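PDB 3GVX: glycerate dehydrogenase related protein from Thermoplasma acidophilum, which probably reduces glyoxylate or hydroxypyruvate with NAD(P)H, like some other members of the D-isomer specific 2-hydroxyacid dehydrogenase family. Local coordinates for residues H12-F24 with I269-E281. Sequence-based numbering, arbitrary orientation.
Sequences HVREIAKTVLDGF and IQLAFENVRNFFE
Two near-parallel helices on one face of the five-stranded parallel sheet meet here: helix 12-20 from the start of the chain and helix 269-279 from near its end, their axes 9.6 Å apart and inclined at 27°. As in the family, both ends of the chain build this smaller, probably substrate-binding domain, distinct from the seven-stranded nucleotide-binding one. Knobs-into-holes packing joins them. Phe273 is the knob from the later helix, set among Val13, Ile16, Ala17 and Val20. Its CG lies anti to the carbonyl carbon (chi1 -68°), which carries the ring in beneath Ala17, whose CB rests over one face in a CH-pi contact 4.1 Å from the centroid. The small methyl suits a place where Phe273 CD2 lies 4.0 Å from Ala17 CA. Val13 CG1 meets the ring edge in its plane, 4.0 Å from Phe273 CE2, and Ile16 CG2 also approaches at the edge, while Leu21 CD1 comes in obliquely. Were Phe273 replaced by an alanine, Ala17 and Val13 would probably face a gap, and Leu21 CD1 would lose the ring it leans on.

Val20 is the reciprocal knob, its branched end seated among Gln270, Phe273, Glu274 and Arg277. Here the polar residues supply their aliphatic portions: Glu274 CG lies 3.7 Å from Val20 CG1. Where helix 12-20 ends, Arg277, bent at chi2 and chi3, brings NH1 to Val20 O in a weak hydrogen bond (3.4 Å). A salt bridge from its NH2 to Glu281 OE2, within its own segment, probably steadies the guanidinium there. Leu21 CD2 wedges between Arg277 CB (3.6 Å) and the face of the Phe24 ring, whose edge reaches Phe280 CB.

Beneath the pair lies the sheet: Ala17 and Leu21 touch strand 26-28, Phe273 reaches Val39 of strand 37-40, and Val276 and Phe280 rest on Met52 of strand 52-55.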
loop_
_atom_site.group_PDB
_atom_site.type_symbol
_atom_site.label_atom_id
_atom_site.label_comp_id
_atom_site.label_asym_id
_atom_site.label_seq_id
_atom_site.Cartn_x
_atom_site.Cartn_y
_atom_site.Cartn_z
ATOM N N HIS B 12 3.960 -11.427 27.820
ATOM C CA HIS B 12 3.930 -10.726 26.541
ATOM C C HIS B 12 2.972 -9.550 26.673
ATOM O O HIS B 12 3.323 -8.391 26.425
ATOM C CB HIS B 12 3.448 -11.647 25.421
ATOM C CG HIS B 12 3.733 -11.122 24.050
ATOM N ND1 HIS B 12 3.390 -11.802 22.899
ATOM C CD2 HIS B 12 4.362 -9.993 23.644
ATOM C CE1 HIS B 12 3.792 -11.112 21.846
ATOM N NE2 HIS B 12 4.383 -10.012 22.271
ATOM N N VAL B 13 1.751 -9.875 27.069
ATOM C CA VAL B 13 0.721 -8.882 27.272
ATOM C C VAL B 13 1.265 -7.860 28.259
ATOM O O VAL B 13 1.223 -6.661 28.014
ATOM C CB VAL B 13 -0.560 -9.562 27.803
ATOM C CG1 VAL B 13 -1.668 -8.540 27.986
ATOM C CG2 VAL B 13 -0.976 -10.705 26.851
ATOM N N ARG B 14 1.828 -8.340 29.357
ATOM C CA ARG B 14 2.383 -7.448 30.360
ATOM C C ARG B 14 3.443 -6.491 29.849
ATOM O O ARG B 14 3.411 -5.317 30.193
ATOM C CB ARG B 14 2.932 -8.249 31.531
ATOM C CG ARG B 14 1.985 -8.345 32.694
ATOM C CD ARG B 14 1.808 -9.760 33.158
ATOM N NE ARG B 14 1.439 -9.772 34.565
ATOM C CZ ARG B 14 0.584 -10.617 35.119
ATOM N NH1 ARG B 14 -0.011 -11.534 34.383
ATOM N NH2 ARG B 14 0.331 -10.536 36.411
ATOM N N GLU B 15 4.375 -6.967 29.027
ATOM C CA GLU B 15 5.403 -6.064 28.511
ATOM C C GLU B 15 4.784 -4.954 27.689
ATOM O O GLU B 15 5.065 -3.779 27.906
ATOM C CB GLU B 15 6.448 -6.785 27.644
ATOM C CG GLU B 15 7.643 -5.863 27.359
ATOM C CD GLU B 15 8.642 -6.392 26.330
ATOM O OE1 GLU B 15 9.650 -5.689 26.078
ATOM O OE2 GLU B 15 8.432 -7.496 25.778
ATOM N N ILE B 16 3.954 -5.343 26.729
ATOM C CA ILE B 16 3.244 -4.400 25.868
ATOM C C ILE B 16 2.614 -3.340 26.755
ATOM O O ILE B 16 2.757 -2.137 26.524
ATOM C CB ILE B 16 2.107 -5.094 25.100
ATOM C CG1 ILE B 16 2.684 -6.190 24.210
ATOM C CG2 ILE B 16 1.289 -4.064 24.340
ATOM C CD1 ILE B 16 1.676 -6.869 23.315
ATOM N N ALA B 17 1.913 -3.814 27.779
ATOM C CA ALA B 17 1.271 -2.939 28.733
ATOM C C ALA B 17 2.276 -1.986 29.382
ATOM O O ALA B 17 2.071 -0.780 29.352
ATOM C CB ALA B 17 0.531 -3.762 29.782
ATOM N N LYS B 18 3.377 -2.495 29.939
ATOM C CA LYS B 18 4.332 -1.565 30.553
ATOM C C LYS B 18 4.913 -0.589 29.552
ATOM O O LYS B 18 5.257 0.528 29.916
ATOM C CB LYS B 18 5.524 -2.252 31.242
ATOM C CG LYS B 18 5.329 -3.669 31.726
ATOM C CD LYS B 18 6.380 -4.059 32.794
ATOM C CE LYS B 18 7.862 -3.870 32.361
ATOM N NZ LYS B 18 8.120 -3.697 30.888
ATOM N N THR B 19 5.056 -0.984 28.292
ATOM C CA THR B 19 5.623 -0.024 27.357
ATOM C C THR B 19 4.593 1.032 27.016
ATOM O O THR B 19 4.868 2.222 27.135
ATOM C CB THR B 19 6.126 -0.645 26.033
ATOM O OG1 THR B 19 7.003 -1.744 26.308
ATOM C CG2 THR B 19 6.895 0.417 25.232
ATOM N N VAL B 20 3.403 0.605 26.608
ATOM C CA VAL B 20 2.352 1.548 26.249
ATOM C C VAL B 20 1.864 2.388 27.415
ATOM O O VAL B 20 1.645 3.582 27.273
ATOM C CB VAL B 20 1.113 0.832 25.650
ATOM C CG1 VAL B 20 -0.031 1.830 25.492
ATOM C CG2 VAL B 20 1.457 0.172 24.319
ATOM N N LEU B 21 1.682 1.760 28.569
ATOM C CA LEU B 21 1.178 2.475 29.733
ATOM C C LEU B 21 2.247 2.814 30.762
ATOM O O LEU B 21 1.981 2.855 31.958
ATOM C CB LEU B 21 0.042 1.682 30.385
ATOM C CG LEU B 21 -1.133 1.557 29.412
ATOM C CD1 LEU B 21 -2.055 0.445 29.864
ATOM C CD2 LEU B 21 -1.838 2.911 29.283
ATOM N N ASP B 22 3.463 3.049 30.290
ATOM C CA ASP B 22 4.546 3.405 31.192
ATOM C C ASP B 22 4.206 4.793 31.728
ATOM O O ASP B 22 4.103 5.765 30.982
ATOM C CB ASP B 22 5.890 3.350 30.435
ATOM C CG ASP B 22 6.524 4.711 30.218
ATOM O OD1 ASP B 22 7.419 5.090 31.001
ATOM O OD2 ASP B 22 6.130 5.404 29.260
ATOM N N GLY B 23 3.984 4.862 33.034
ATOM C CA GLY B 23 3.600 6.110 33.670
ATOM C C GLY B 23 2.214 5.994 34.294
ATOM O O GLY B 23 1.609 6.978 34.713
ATOM N N PHE B 24 1.710 4.764 34.321
ATOM C CA PHE B 24 0.426 4.429 34.921
ATOM C C PHE B 24 0.759 3.268 35.808
ATOM O O PHE B 24 1.604 2.445 35.466
ATOM C CB PHE B 24 -0.608 3.920 33.904
ATOM C CG PHE B 24 -1.089 4.949 32.938
ATOM C CD1 PHE B 24 -0.207 5.525 32.040
ATOM C CD2 PHE B 24 -2.437 5.320 32.888
ATOM C CE1 PHE B 24 -0.645 6.447 31.112
ATOM C CE2 PHE B 24 -2.890 6.249 31.948
ATOM C CZ PHE B 24 -1.989 6.811 31.063
ATOM N N ILE B 269 -4.666 -6.405 21.196
ATOM C CA ILE B 269 -4.371 -6.117 22.592
ATOM C C ILE B 269 -3.576 -4.831 22.786
ATOM O O ILE B 269 -3.833 -4.077 23.715
ATOM C CB ILE B 269 -3.680 -7.338 23.284
ATOM C CG1 ILE B 269 -3.695 -7.137 24.806
ATOM C CG2 ILE B 269 -2.290 -7.584 22.705
ATOM C CD1 ILE B 269 -5.110 -7.163 25.404
ATOM N N GLN B 270 -2.643 -4.547 21.884
ATOM C CA GLN B 270 -1.860 -3.321 21.992
ATOM C C GLN B 270 -2.703 -2.090 21.739
ATOM O O GLN B 270 -2.572 -1.091 22.431
ATOM C CB GLN B 270 -0.696 -3.331 21.015
ATOM C CG GLN B 270 0.282 -2.204 21.243
ATOM C CD GLN B 270 1.529 -2.361 20.405
ATOM O OE1 GLN B 270 2.044 -3.469 20.245
ATOM N NE2 GLN B 270 2.025 -1.255 19.869
ATOM N N LEU B 271 -3.555 -2.165 20.725
ATOM C CA LEU B 271 -4.441 -1.049 20.394
ATOM C C LEU B 271 -5.375 -0.770 21.574
ATOM O O LEU B 271 -5.710 0.382 21.846
ATOM C CB LEU B 271 -5.250 -1.359 19.123
ATOM C CG LEU B 271 -4.433 -1.472 17.822
ATOM C CD1 LEU B 271 -5.265 -2.161 16.744
ATOM C CD2 LEU B 271 -3.958 -0.082 17.384
ATOM N N ALA B 272 -5.776 -1.830 22.275
ATOM C CA ALA B 272 -6.649 -1.695 23.440
ATOM C C ALA B 272 -5.962 -0.850 24.512
ATOM O O ALA B 272 -6.530 0.119 24.996
ATOM C CB ALA B 272 -7.028 -3.080 23.997
ATOM N N PHE B 273 -4.726 -1.191 24.862
ATOM C CA PHE B 273 -4.010 -0.413 25.879
ATOM C C PHE B 273 -3.727 0.999 25.424
ATOM O O PHE B 273 -3.768 1.942 26.211
ATOM C CB PHE B 273 -2.674 -1.071 26.271
ATOM C CG PHE B 273 -2.821 -2.373 27.001
ATOM C CD1 PHE B 273 -3.704 -2.507 28.055
ATOM C CD2 PHE B 273 -2.083 -3.474 26.630
ATOM C CE1 PHE B 273 -3.851 -3.715 28.714
ATOM C CE2 PHE B 273 -2.228 -4.674 27.290
ATOM C CZ PHE B 273 -3.116 -4.789 28.330
ATOM N N GLU B 274 -3.426 1.138 24.144
ATOM C CA GLU B 274 -3.145 2.439 23.585
ATOM C C GLU B 274 -4.342 3.352 23.703
ATOM O O GLU B 274 -4.192 4.523 24.033
ATOM C CB GLU B 274 -2.684 2.314 22.133
ATOM C CG GLU B 274 -1.248 1.842 22.046
ATOM C CD GLU B 274 -0.718 1.713 20.621
ATOM O OE1 GLU B 274 -1.512 1.497 19.686
ATOM O OE2 GLU B 274 0.510 1.813 20.432
ATOM N N ASN B 275 -5.535 2.822 23.468
ATOM C CA ASN B 275 -6.709 3.662 23.593
ATOM C C ASN B 275 -6.873 4.129 25.024
ATOM O O ASN B 275 -7.405 5.199 25.265
ATOM C CB ASN B 275 -7.990 2.951 23.163
ATOM C CG ASN B 275 -9.141 3.922 22.979
ATOM O OD1 ASN B 275 -10.223 3.752 23.547
ATOM N ND2 ASN B 275 -8.908 4.955 22.175
ATOM N N VAL B 276 -6.429 3.314 25.974
ATOM C CA VAL B 276 -6.517 3.670 27.387
ATOM C C VAL B 276 -5.639 4.877 27.682
ATOM O O VAL B 276 -6.038 5.814 28.364
ATOM C CB VAL B 276 -6.082 2.494 28.283
ATOM C CG1 VAL B 276 -5.779 3.000 29.696
ATOM C CG2 VAL B 276 -7.170 1.414 28.298
ATOM N N ARG B 277 -4.433 4.828 27.148
ATOM C CA ARG B 277 -3.472 5.892 27.302
ATOM C C ARG B 277 -3.970 7.168 26.627
ATOM O O ARG B 277 -3.860 8.257 27.177
ATOM C CB ARG B 277 -2.132 5.407 26.737
ATOM C CG ARG B 277 -1.464 6.287 25.731
ATOM C CD ARG B 277 -0.004 6.366 26.095
ATOM N NE ARG B 277 0.290 7.566 26.871
ATOM C CZ ARG B 277 1.428 7.783 27.523
ATOM N NH1 ARG B 277 2.385 6.864 27.508
ATOM N NH2 ARG B 277 1.622 8.935 28.153
ATOM N N ASN B 278 -4.552 7.013 25.445
ATOM C CA ASN B 278 -5.084 8.142 24.694
ATOM C C ASN B 278 -6.300 8.731 25.362
ATOM O O ASN B 278 -6.509 9.937 25.355
ATOM C CB ASN B 278 -5.452 7.715 23.286
ATOM C CG ASN B 278 -4.245 7.443 22.445
ATOM O OD1 ASN B 278 -4.351 6.935 21.326
ATOM N ND2 ASN B 278 -3.078 7.786 22.971
ATOM N N PHE B 279 -7.104 7.862 25.946
ATOM C CA PHE B 279 -8.289 8.306 26.633
ATOM C C PHE B 279 -7.906 9.237 27.758
ATOM O O PHE B 279 -8.567 10.239 27.982
ATOM C CB PHE B 279 -9.071 7.128 27.201
ATOM C CG PHE B 279 -10.318 7.535 27.925
ATOM C CD1 PHE B 279 -11.509 7.728 27.241
ATOM C CD2 PHE B 279 -10.295 7.762 29.291
ATOM C CE1 PHE B 279 -12.651 8.142 27.915
ATOM C CE2 PHE B 279 -11.429 8.175 29.965
ATOM C CZ PHE B 279 -12.606 8.366 29.282
ATOM N N PHE B 280 -6.830 8.917 28.462
ATOM C CA PHE B 280 -6.441 9.762 29.565
ATOM C C PHE B 280 -5.643 11.017 29.254
ATOM O O PHE B 280 -5.389 11.813 30.149
ATOM C CB PHE B 280 -5.816 8.919 30.683
ATOM C CG PHE B 280 -6.846 8.154 31.465
ATOM C CD1 PHE B 280 -7.063 6.801 31.235
ATOM C CD2 PHE B 280 -7.707 8.825 32.330
ATOM C CE1 PHE B 280 -8.124 6.130 31.842
ATOM C CE2 PHE B 280 -8.766 8.158 32.943
ATOM C CZ PHE B 280 -8.976 6.806 32.695
ATOM N N GLU B 281 -5.268 11.209 27.989
ATOM C CA GLU B 281 -4.591 12.442 27.578
ATOM C C GLU B 281 -5.788 13.291 27.195
ATOM O O GLU B 281 -5.713 14.514 27.119
ATOM C CB GLU B 281 -3.732 12.254 26.321
ATOM C CG GLU B 281 -2.847 11.041 26.329
ATOM C CD GLU B 281 -1.914 11.020 27.519
ATOM O OE1 GLU B 281 -2.394 11.242 28.653
ATOM O OE2 GLU B 281 -0.702 10.780 27.321
#